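Local coordinates for oligopeptide ABC transporter, periplasmic oligopeptide-binding protein, putative (Thermotoga maritima MSB8, PDB 5IPW) that probably binds oligopeptides in the periplasm and hands them to an ABC transporter for uptake, at residues 203-206 with 207-211; 147-150 with 151-155; 131-134 with 135-139; 246-250 with 251-255. All coordinates share one frame; numbering follows the deposited sequence.

Contact 1 (203-206 with 207-211)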
loop_
_atom_site.group_PDB
_atom_site.type_symbol
_atom_site.label_atom_id
_atom_site.label_comp_id
_atom_site.label_asym_id
_atom_site.label_seq_id
_atom_site.Cartn_x
_atom_site.Cartn_y
_atom_site.Cartn_z
ATOM N N THR A 203 15.089 -10.381 -32.387
ATOM C CA THR A 203 15.883 -9.582 -33.312
ATOM C C THR A 203 17.315 -10.093 -33.352
ATOM O O THR A 203 17.876 -10.430 -32.310
ATOM C CB THR A 203 15.879 -8.118 -32.863
ATOM O OG1 THR A 203 14.524 -7.692 -32.694
ATOM C CG2 THR A 203 16.572 -7.217 -33.876
ATOM N N PRO A 204 17.913 -10.166 -34.555
ATOM C CA PRO A 204 19.335 -10.504 -34.627
ATOM C C PRO A 204 20.189 -9.572 -33.765
ATOM O O PRO A 204 20.044 -8.349 -33.839
ATOM C CB PRO A 204 19.688 -10.320 -36.111
ATOM C CG PRO A 204 18.399 -10.236 -36.854
ATOM C CD PRO A 204 17.260 -10.178 -35.878
ATOM N N MET A 205 21.077 -10.155 -32.970
ATOM C CA MET A 205 21.942 -9.384 -32.086
ATOM C C MET A 205 22.740 -8.305 -32.816
ATOM O O MET A 205 23.025 -7.261 -32.240
ATOM C CB MET A 205 22.897 -10.317 -31.336
ATOM C CG MET A 205 23.622 -9.655 -30.175
ATOM S SD MET A 205 22.502 -9.002 -28.920
ATOM C CE MET A 205 22.336 -10.433 -27.856
ATOM N N GLU A 206 23.104 -8.554 -34.072
ATOM C CA GLU A 206 23.831 -7.553 -34.874
ATOM C C GLU A 206 22.996 -6.305 -35.135
ATOM O O GLU A 206 23.529 -5.199 -35.188
ATOM C CB GLU A 206 24.363 -8.122 -36.207
ATOM C CG GLU A 206 23.430 -9.055 -36.965
ATOM C CD GLU A 206 23.733 -10.527 -36.706
ATOM O OE1 GLU A 206 22.901 -11.210 -36.065
ATOM O OE2 GLU A 206 24.815 -10.998 -37.131
ATOM N N GLU A 207 21.692 -6.484 -35.309
ATOM C CA GLU A 207 20.796 -5.355 -35.531
ATOM C C GLU A 207 20.603 -4.565 -34.257
ATOM O O GLU A 207 20.487 -3.339 -34.301
ATOM C CB GLU A 207 19.449 -5.833 -36.067
ATOM C CG GLU A 207 19.540 -6.410 -37.467
ATOM C CD GLU A 207 20.171 -5.436 -38.447
ATOM O OE1 GLU A 207 19.577 -4.358 -38.691
ATOM O OE2 GLU A 207 21.270 -5.744 -38.963
ATOM N N ILE A 208 20.576 -5.274 -33.130
ATOM C CA ILE A 208 20.469 -4.641 -31.820
ATOM C C ILE A 208 21.704 -3.798 -31.506
ATOM O O ILE A 208 21.579 -2.672 -31.021
ATOM C CB ILE A 208 20.235 -5.678 -30.700
ATOM C CG1 ILE A 208 18.845 -6.296 -30.857
ATOM C CG2 ILE A 208 20.364 -5.032 -29.322
ATOM C CD1 ILE A 208 18.558 -7.444 -29.917
ATOM N N GLU A 209 22.887 -4.335 -31.792
ATOM C CA GLU A 209 24.139 -3.612 -31.534
ATOM C C GLU A 209 24.249 -2.316 -32.328
ATOM O O GLU A 209 24.868 -1.362 -31.865
ATOM C CB GLU A 209 25.360 -4.514 -31.768
ATOM C CG GLU A 209 25.677 -5.397 -30.563
ATOM C CD GLU A 209 26.550 -6.600 -30.882
ATOM O OE1 GLU A 209 26.760 -7.426 -29.968
ATOM O OE2 GLU A 209 27.025 -6.728 -32.032
ATOM N N LYS A 210 23.625 -2.274 -33.503
ATOM C CA LYS A 210 23.637 -1.072 -34.341
ATOM C C LYS A 210 22.821 0.084 -33.758
ATOM O O LYS A 210 22.996 1.232 -34.170
ATOM C CB LYS A 210 23.143 -1.409 -35.752
ATOM C CG LYS A 210 24.081 -2.342 -36.500
ATOM C CD LYS A 210 23.380 -3.145 -37.588
ATOM C CE LYS A 210 23.585 -2.548 -38.975
ATOM N NZ LYS A 210 23.094 -3.472 -40.037
ATOM N N LYS A 211 21.933 -0.224 -32.809
ATOM C CA LYS A 211 21.096 0.786 -32.141
ATOM C C LYS A 211 21.615 1.194 -30.767
ATOM O O LYS A 211 21.162 2.203 -30.204
ATOM C CB LYS A 211 19.658 0.285 -32.012
ATOM C CG LYS A 211 18.798 0.608 -33.217
ATOM C CD LYS A 211 17.807 -0.508 -33.503
ATOM C CE LYS A 211 16.822 -0.081 -34.573
ATOM N NZ LYS A 211 15.904 -1.190 -34.936
#

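Contact 2 (147-150 with 151-155)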
loop_
_atom_site.group_PDB
_atom_site.type_symbol
_atom_site.label_atom_id
_atom_site.label_comp_id
_atom_site.label_asym_id
_atom_site.label_seq_id
_atom_site.Cartn_x
_atom_site.Cartn_y
_atom_site.Cartn_z
ATOM N N PRO A 147 17.119 -10.089 -13.427
ATOM C CA PRO A 147 17.868 -11.137 -12.711
ATOM C C PRO A 147 17.156 -11.638 -11.452
ATOM O O PRO A 147 17.223 -12.828 -11.146
ATOM C CB PRO A 147 19.200 -10.455 -12.347
ATOM C CG PRO A 147 19.232 -9.161 -13.093
ATOM C CD PRO A 147 17.807 -8.786 -13.371
ATOM N N SER A 148 16.484 -10.738 -10.736
ATOM C CA SER A 148 15.735 -11.099 -9.536
ATOM C C SER A 148 14.242 -11.164 -9.845
ATOM O O SER A 148 13.623 -10.157 -10.185
ATOM C CB SER A 148 16.003 -10.095 -8.411
ATOM O OG SER A 148 15.508 -10.582 -7.175
ATOM N N LYS A 149 13.672 -12.356 -9.711
ATOM C CA LYS A 149 12.272 -12.598 -10.055
ATOM C C LYS A 149 11.310 -12.121 -8.962
ATOM O O LYS A 149 11.695 -12.010 -7.800
ATOM C CB LYS A 149 12.050 -14.092 -10.327
ATOM C CG LYS A 149 12.095 -14.483 -11.798
ATOM C CD LYS A 149 13.319 -13.981 -12.549
ATOM C CE LYS A 149 13.350 -14.593 -13.943
ATOM N NZ LYS A 149 14.475 -14.085 -14.768
ATOM N N PRO A 150 10.050 -11.828 -9.339
ATOM C CA PRO A 150 9.046 -11.471 -8.344
ATOM C C PRO A 150 8.407 -12.689 -7.680
ATOM O O PRO A 150 8.408 -13.786 -8.238
ATOM C CB PRO A 150 8.005 -10.701 -9.159
ATOM C CG PRO A 150 8.097 -11.291 -10.519
ATOM C CD PRO A 150 9.540 -11.664 -10.714
ATOM N N ASP A 151 7.881 -12.465 -6.481
ATOM C CA ASP A 151 7.148 -13.470 -5.704
ATOM C C ASP A 151 6.266 -14.398 -6.558
ATOM O O ASP A 151 6.449 -15.621 -6.554
ATOM C CB ASP A 151 6.309 -12.784 -4.595
ATOM C CG ASP A 151 5.783 -11.380 -4.996
ATOM O OD1 ASP A 151 5.628 -11.088 -6.201
ATOM O OD2 ASP A 151 5.523 -10.558 -4.092
ATOM N N TRP A 152 5.328 -13.806 -7.294
ATOM C CA TRP A 152 4.366 -14.564 -8.103
ATOM C C TRP A 152 5.010 -15.368 -9.231
ATOM O O TRP A 152 4.493 -16.418 -9.600
ATOM C CB TRP A 152 3.277 -13.640 -8.681
ATOM C CG TRP A 152 3.799 -12.581 -9.610
ATOM C CD1 TRP A 152 4.206 -11.327 -9.272
ATOM C CD2 TRP A 152 3.976 -12.693 -11.022
ATOM N NE1 TRP A 152 4.625 -10.651 -10.383
ATOM C CE2 TRP A 152 4.498 -11.467 -11.474
ATOM C CE3 TRP A 152 3.750 -13.711 -11.947
ATOM C CZ2 TRP A 152 4.794 -11.231 -12.810
ATOM C CZ3 TRP A 152 4.043 -13.473 -13.278
ATOM C CH2 TRP A 152 4.561 -12.245 -13.696
ATOM N N TYR A 153 6.117 -14.885 -9.791
ATOM C CA TYR A 153 6.796 -15.624 -10.861
ATOM C C TYR A 153 7.593 -16.822 -10.336
ATOM O O TYR A 153 7.773 -17.801 -11.058
ATOM C CB TYR A 153 7.716 -14.712 -11.675
ATOM C CG TYR A 153 8.278 -15.363 -12.932
ATOM C CD1 TYR A 153 7.586 -15.314 -14.144
ATOM C CD2 TYR A 153 9.499 -16.029 -12.908
ATOM C CE1 TYR A 153 8.100 -15.905 -15.293
ATOM C CE2 TYR A 153 10.025 -16.621 -14.050
ATOM C CZ TYR A 153 9.323 -16.558 -15.240
ATOM O OH TYR A 153 9.843 -17.143 -16.374
ATOM N N ASN A 154 8.072 -16.740 -9.093
ATOM C CA ASN A 154 8.827 -17.840 -8.478
ATOM C C ASN A 154 7.935 -19.023 -8.128
ATOM O O ASN A 154 8.390 -20.168 -8.126
ATOM C CB ASN A 154 9.611 -17.357 -7.257
ATOM C CG ASN A 154 10.873 -16.602 -7.642
ATOM O OD1 ASN A 154 11.506 -16.907 -8.655
ATOM N ND2 ASN A 154 11.247 -15.611 -6.835
ATOM N N ILE A 155 6.668 -18.754 -7.837
ATOM C CA ILE A 155 5.663 -19.799 -7.924
ATOM C C ILE A 155 5.603 -20.086 -9.420
ATOM O O ILE A 155 5.552 -19.152 -10.218
ATOM C CB ILE A 155 4.284 -19.343 -7.411
ATOM C CG1 ILE A 155 4.394 -18.889 -5.950
ATOM C CG2 ILE A 155 3.263 -20.467 -7.565
ATOM C CD1 ILE A 155 3.071 -18.601 -5.277
#

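Contact 3 (131-134 with 135-139)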
loop_
_atom_site.group_PDB
_atom_site.type_symbol
_atom_site.label_atom_id
_atom_site.label_comp_id
_atom_site.label_asym_id
_atom_site.label_seq_id
_atom_site.Cartn_x
_atom_site.Cartn_y
_atom_site.Cartn_z
ATOM N N ASP A 131 0.756 -8.881 -25.692
ATOM C CA ASP A 131 1.577 -7.901 -24.973
ATOM C C ASP A 131 1.794 -8.275 -23.504
ATOM O O ASP A 131 2.830 -7.943 -22.921
ATOM C CB ASP A 131 0.952 -6.515 -25.068
ATOM C CG ASP A 131 1.040 -5.942 -26.457
ATOM O OD1 ASP A 131 2.097 -6.120 -27.101
ATOM O OD2 ASP A 131 0.061 -5.309 -26.905
ATOM N N ILE A 132 0.816 -8.944 -22.905
ATOM C CA ILE A 132 0.955 -9.427 -21.542
ATOM C C ILE A 132 1.912 -10.608 -21.528
ATOM O O ILE A 132 2.815 -10.663 -20.697
ATOM C CB ILE A 132 -0.394 -9.836 -20.935
ATOM C CG1 ILE A 132 -1.315 -8.610 -20.877
ATOM C CG2 ILE A 132 -0.192 -10.429 -19.541
ATOM C CD1 ILE A 132 -2.739 -8.899 -20.449
ATOM N N VAL A 133 1.725 -11.537 -22.462
ATOM C CA VAL A 133 2.587 -12.721 -22.547
ATOM C C VAL A 133 4.027 -12.284 -22.791
ATOM O O VAL A 133 4.958 -12.737 -22.129
ATOM C CB VAL A 133 2.141 -13.676 -23.674
ATOM C CG1 VAL A 133 3.147 -14.802 -23.852
ATOM C CG2 VAL A 133 0.761 -14.253 -23.378
ATOM N N PHE A 134 4.202 -11.394 -23.752
ATOM C CA PHE A 134 5.506 -10.819 -24.022
ATOM C C PHE A 134 6.143 -10.306 -22.734
ATOM O O PHE A 134 7.303 -10.585 -22.447
ATOM C CB PHE A 134 5.380 -9.674 -25.016
ATOM C CG PHE A 134 6.648 -8.913 -25.203
ATOM C CD1 PHE A 134 7.703 -9.470 -25.902
ATOM C CD2 PHE A 134 6.798 -7.648 -24.665
ATOM C CE1 PHE A 134 8.882 -8.773 -26.072
ATOM C CE2 PHE A 134 7.974 -6.944 -24.834
ATOM C CZ PHE A 134 9.018 -7.508 -25.536
ATOM N N TRP A 135 5.368 -9.563 -21.957
ATOM C CA TRP A 135 5.856 -9.021 -20.704
ATOM C C TRP A 135 6.249 -10.110 -19.695
ATOM O O TRP A 135 7.358 -10.066 -19.159
ATOM C CB TRP A 135 4.823 -8.078 -20.095
ATOM C CG TRP A 135 5.219 -7.560 -18.759
ATOM C CD1 TRP A 135 6.196 -6.649 -18.491
ATOM C CD2 TRP A 135 4.645 -7.918 -17.500
ATOM N NE1 TRP A 135 6.264 -6.417 -17.143
ATOM C CE2 TRP A 135 5.322 -7.184 -16.510
ATOM C CE3 TRP A 135 3.623 -8.785 -17.116
ATOM C CZ2 TRP A 135 5.012 -7.294 -15.150
ATOM C CZ3 TRP A 135 3.320 -8.905 -15.767
ATOM C CH2 TRP A 135 4.012 -8.162 -14.799
ATOM N N VAL A 136 5.373 -11.086 -19.442
ATOM C CA VAL A 136 5.682 -12.057 -18.383
ATOM C C VAL A 136 6.829 -12.980 -18.794
ATOM O O VAL A 136 7.696 -13.269 -17.973
ATOM C CB VAL A 136 4.472 -12.878 -17.828
ATOM C CG1 VAL A 136 3.129 -12.231 -18.124
ATOM C CG2 VAL A 136 4.482 -14.324 -18.298
ATOM N N ASN A 137 6.854 -13.423 -20.049
ATOM C CA ASN A 137 7.876 -14.379 -20.489
ATOM C C ASN A 137 9.209 -13.737 -20.836
ATOM O O ASN A 137 10.256 -14.192 -20.378
ATOM C CB ASN A 137 7.390 -15.187 -21.691
ATOM C CG ASN A 137 6.252 -16.133 -21.340
ATOM O OD1 ASN A 137 6.067 -16.516 -20.181
ATOM N ND2 ASN A 137 5.480 -16.514 -22.345
ATOM N N ASP A 138 9.164 -12.683 -21.646
ATOM C CA ASP A 138 10.366 -12.120 -22.251
ATOM C C ASP A 138 10.934 -10.894 -21.530
ATOM O O ASP A 138 11.991 -10.393 -21.921
ATOM C CB ASP A 138 10.083 -11.774 -23.713
ATOM C CG ASP A 138 9.681 -12.988 -24.528
ATOM O OD1 ASP A 138 10.306 -14.052 -24.352
ATOM O OD2 ASP A 138 8.746 -12.882 -25.347
ATOM N N ILE A 139 10.246 -10.405 -20.497
ATOM C CA ILE A 139 10.788 -9.331 -19.663
ATOM C C ILE A 139 10.950 -9.828 -18.235
ATOM O O ILE A 139 12.073 -9.933 -17.737
ATOM C CB ILE A 139 9.932 -8.041 -19.709
ATOM C CG1 ILE A 139 9.794 -7.569 -21.168
ATOM C CG2 ILE A 139 10.559 -6.954 -18.844
ATOM C CD1 ILE A 139 9.166 -6.207 -21.360
#

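Contact 4 (246-250 with 251-255)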
loop_
_atom_site.group_PDB
_atom_site.type_symbol
_atom_site.label_atom_id
_atom_site.label_comp_id
_atom_site.label_asym_id
_atom_site.label_seq_id
_atom_site.Cartn_x
_atom_site.Cartn_y
_atom_site.Cartn_z
ATOM N N THR A 246 8.397 15.534 -22.540
ATOM C CA THR A 246 9.681 16.213 -22.310
ATOM C C THR A 246 10.610 15.357 -21.456
ATOM O O THR A 246 10.187 14.370 -20.858
ATOM C CB THR A 246 9.527 17.599 -21.632
ATOM O OG1 THR A 246 9.158 17.446 -20.252
ATOM C CG2 THR A 246 8.506 18.460 -22.358
ATOM N N ASP A 247 11.879 15.750 -21.409
ATOM C CA ASP A 247 12.892 15.037 -20.639
ATOM C C ASP A 247 12.703 15.354 -19.159
ATOM O O ASP A 247 12.404 16.490 -18.813
ATOM C CB ASP A 247 14.295 15.471 -21.090
ATOM C CG ASP A 247 15.376 14.518 -20.625
ATOM O OD1 ASP A 247 15.520 13.437 -21.238
ATOM O OD2 ASP A 247 16.076 14.840 -19.641
ATOM N N PRO A 248 12.885 14.361 -18.276
ATOM C CA PRO A 248 12.746 14.636 -16.841
ATOM C C PRO A 248 13.861 15.490 -16.216
ATOM O O PRO A 248 13.705 15.955 -15.088
ATOM C CB PRO A 248 12.729 13.241 -16.211
ATOM C CG PRO A 248 13.408 12.358 -17.191
ATOM C CD PRO A 248 13.141 12.938 -18.546
ATOM N N THR A 249 14.971 15.688 -16.923
ATOM C CA THR A 249 16.041 16.562 -16.431
ATOM C C THR A 249 15.710 18.028 -16.690
ATOM O O THR A 249 16.189 18.890 -15.962
ATOM C CB THR A 249 17.413 16.246 -17.060
ATOM O OG1 THR A 249 17.396 16.584 -18.450
ATOM C CG2 THR A 249 17.778 14.772 -16.883
ATOM N N GLU A 250 14.911 18.315 -17.720
ATOM C CA GLU A 250 14.404 19.675 -17.930
ATOM C C GLU A 250 13.659 20.102 -16.673
ATOM O O GLU A 250 13.254 19.253 -15.867
ATOM C CB GLU A 250 13.485 19.765 -19.153
ATOM C CG GLU A 250 14.194 19.583 -20.491
ATOM C CD GLU A 250 13.233 19.454 -21.668
ATOM O OE1 GLU A 250 12.562 20.453 -22.015
ATOM O OE2 GLU A 250 13.156 18.351 -22.260
ATOM N N GLN A 251 13.500 21.410 -16.480
ATOM C CA GLN A 251 12.898 21.902 -15.239
ATOM C C GLN A 251 11.394 21.638 -15.201
ATOM O O GLN A 251 10.824 21.481 -14.126
ATOM C CB GLN A 251 13.219 23.382 -14.985
ATOM C CG GLN A 251 12.416 24.400 -15.783
ATOM C CD GLN A 251 12.347 25.757 -15.091
ATOM O OE1 GLN A 251 12.355 25.843 -13.858
ATOM N NE2 GLN A 251 12.265 26.825 -15.883
ATOM N N PHE A 252 10.767 21.589 -16.376
ATOM C CA PHE A 252 9.368 21.189 -16.496
ATOM C C PHE A 252 9.231 19.838 -17.207
ATOM O O PHE A 252 9.436 19.734 -18.415
ATOM C CB PHE A 252 8.559 22.285 -17.192
ATOM C CG PHE A 252 8.534 23.572 -16.424
ATOM C CD1 PHE A 252 7.940 23.626 -15.169
ATOM C CD2 PHE A 252 9.138 24.718 -16.927
ATOM C CE1 PHE A 252 7.931 24.802 -14.439
ATOM C CE2 PHE A 252 9.135 25.898 -16.201
ATOM C CZ PHE A 252 8.529 25.942 -14.955
ATOM N N TYR A 253 8.919 18.808 -16.424
ATOM C CA TYR A 253 8.633 17.473 -16.947
ATOM C C TYR A 253 7.144 17.402 -17.265
ATOM O O TYR A 253 6.309 17.489 -16.363
ATOM C CB TYR A 253 9.014 16.416 -15.916
ATOM C CG TYR A 253 8.785 14.993 -16.361
ATOM C CD1 TYR A 253 9.299 14.524 -17.566
ATOM C CD2 TYR A 253 8.077 14.098 -15.559
ATOM C CE1 TYR A 253 9.100 13.213 -17.966
ATOM C CE2 TYR A 253 7.877 12.788 -15.949
ATOM C CZ TYR A 253 8.386 12.353 -17.153
ATOM O OH TYR A 253 8.178 11.049 -17.542
ATOM N N ILE A 254 6.814 17.268 -18.547
ATOM C CA ILE A 254 5.426 17.379 -18.992
ATOM C C ILE A 254 4.850 16.061 -19.493
ATOM O O ILE A 254 5.454 15.387 -20.335
ATOM C CB ILE A 254 5.264 18.449 -20.088
ATOM C CG1 ILE A 254 5.765 19.807 -19.561
ATOM C CG2 ILE A 254 3.803 18.544 -20.520
ATOM C CD1 ILE A 254 5.712 20.946 -20.561
ATOM N N LEU A 255 3.672 15.715 -18.967
ATOM C CA LEU A 255 2.880 14.594 -19.476
ATOM C C LEU A 255 1.704 15.123 -20.281
ATOM O O LEU A 255 1.052 16.073 -19.881
ATOM C CB LEU A 255 2.368 13.714 -18.346
ATOM C CG LEU A 255 3.382 13.278 -17.296
ATOM C CD1 LEU A 255 2.656 12.757 -16.080
ATOM C CD2 LEU A 255 4.332 12.221 -17.824
#

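Contact 1 (203-206 with 207-211)
T203 packs its methyl against I208 at the start of the short helix 205-209, and this is the tight side of the contact. T203 CG2 lies 3.9 Å from I208 CG1, put there because the methyl, not the hydroxyl, stands anti to the backbone N; the hydroxyl bonds to the carbonyl of K196 instead. P204 is the N-cap residue, and its O accepts the N-H of I208 at 3.2 Å and, weakly, that of E207. One residue on, E209 N bonds to M205 O at 3.0 Å. The other side is open and charged. E207 runs alongside the P204 ring, its CG 4.0 Å from P204 CG, then bends at chi2 (-55°) and offers OE2 to K210 NZ at 3.1 Å, a salt bridge met on the syn side of the carboxylate. With an alanine at E207 the K210 ammonium is likely to lose this mate, and the P204 ring the CG beside it. E206 and E209 are exposed on the same short helix. On the side facing the protein, M205 and the buried I208 rest on P200 and on W220 of helix 220-227, while K211 reaches L223 of that helix and bonds to Q197.

Contact 2 (147-150 with 151-155)
Backbone N-H groups of Y153 and N154 converge on the carbonyl of P150, the N-cap residue of the short helix 151-154: N154 N sits 3.1 Å from P150 O, nearly along the C=O axis, and the bond from Y153 is weak. The arrangement is a helix N-terminus with proline at the N-cap position, its pyrrolidine ring touching both W152 and Y153. P150 CG is set over one face of the W152 indole in a CH-pi contact, 3.9 Å from the centroid of the five-membered ring and 29° off its normal. W152 can offer that face because its CG stands between the backbone N and the carbonyl carbon (chi1 62°), which swings the indole back toward the proline. The same P150 CG also meets Y153 CB at 3.6 Å, so one ring carbon is shared by two aromatic residues. D151 OD1 takes the N-H of the next residue, W152, on its anti side and somewhat out of the carboxylate plane, at 2.9 Å. K149 runs side by side with Y153, its aliphatic stem beside the phenol ring and its NZ carried on to a salt bridge with D143 and a hydrogen bond to the carbonyl of T146. V140 of helix 129-140 touches P150, W152 and Y153, while F187 meets the indole with the ring planes at about 60°. The N154 amide comes beside the base of the lysine side chain, its OD1 3.3 Å from K149 CB.

Contact 3 (131-134 with 135-139)
F134 reaches along helix 129-140 to D138 and I139, one turn further on. Its CB lies against the backbone N of W135, and its CG and CD2 stay near that same W135 N, at 3.5 and 3.6 Å. With CG anti to the backbone N (chi1 172°), the ring is directed toward the next turn. There CD1 comes 3.6 Å from D138 OD2, the ring and carboxylate planes 62° apart, and CE1 lies beside D138 CB. Across the ring, CE2 touches I139 CD1 at 3.7 Å. Cut back to an alanine, F134 is likely to leave a gap beside D138 and I139, and A192 and L195 of helix 192-195 without the ring they pack on. The backbone beneath is regular at first, V136 N bonding to I132 O at 2.9 Å and N137 N to V133 O at 2.9 Å, and it widens into a pi-type turn at 136-139. On other faces of the helix, I132 CG2 meets V136 CG1 at 4.0 Å, and V133 CG1 lies alongside the amide of N137. V133 and V136 also touch V159 of strand 157-163, so the helix packs on the five-stranded antiparallel sheet. The buried D138 carboxylate has its own polar partners, a salt bridge from K201 and a hydrogen bond with Y202. These would probably favour its charged form, although a phenyl ring lies beside it.

Contact 4 (246-250 with 251-255)
T246 OG1 is gripped twice by the strand it faces: it donates to F252 O at 2.9 Å, in the carbonyl plane and on a lone pair, and accepts the N-H of I254 at 2.9 Å with an angle of 156°. The hydroxyl sits between the backbone N and the carbonyl carbon (chi1 72°), while the methyl packs on I254, CG2 4.0 Å from its CB. One threonine side chain thus ties the start of the loop to both sides of Y253. P248 lies over one face of the Y253 ring in a CH-pi contact, CB 4.2 Å from the ring centroid, and T246 O meets the edge of the same ring near its plane. Within the loop, D247 OD2 takes the N-H of T249 at 3.1 Å, an Asx turn, and E250 OE2 takes the N-H of D247 at 3.0 Å, from above the carboxylate plane. The tyrosine hydroxyl is bonded to the carbonyl of L231, and W67 stacks on its ring. The loop is the connection of a beta hairpin, strands 242-244 and 252-257 of a mixed sheet, and strand 276-281 flanks 252-257 on its other side, with R278 making a cation-pi contact to F252.

How the contacts relate
Contacts 2 and 3 form one unit: helices 129-140 and 151-154 follow each other in the chain, their contact centres lie 14 Å apart, and the two tryptophans meet, W152 CZ2 lying 3.7 Å from W135 CH2. F187 joins them, meeting W135 edge-to-face and also touching the W152 ring. Contact 1 stands further out, its centre 20 Å from that of contact 3 with nearest atoms about 9 Å apart; the chain between them supplies K201 and Y202 to D138 and, just beyond, opens contact 1 at T203. Contact 4 is separate, about 15 Å from contact 1 at the nearest atoms, on the hairpin of a mixed sheet, whereas contact 3 packs against the five-stranded antiparallel one.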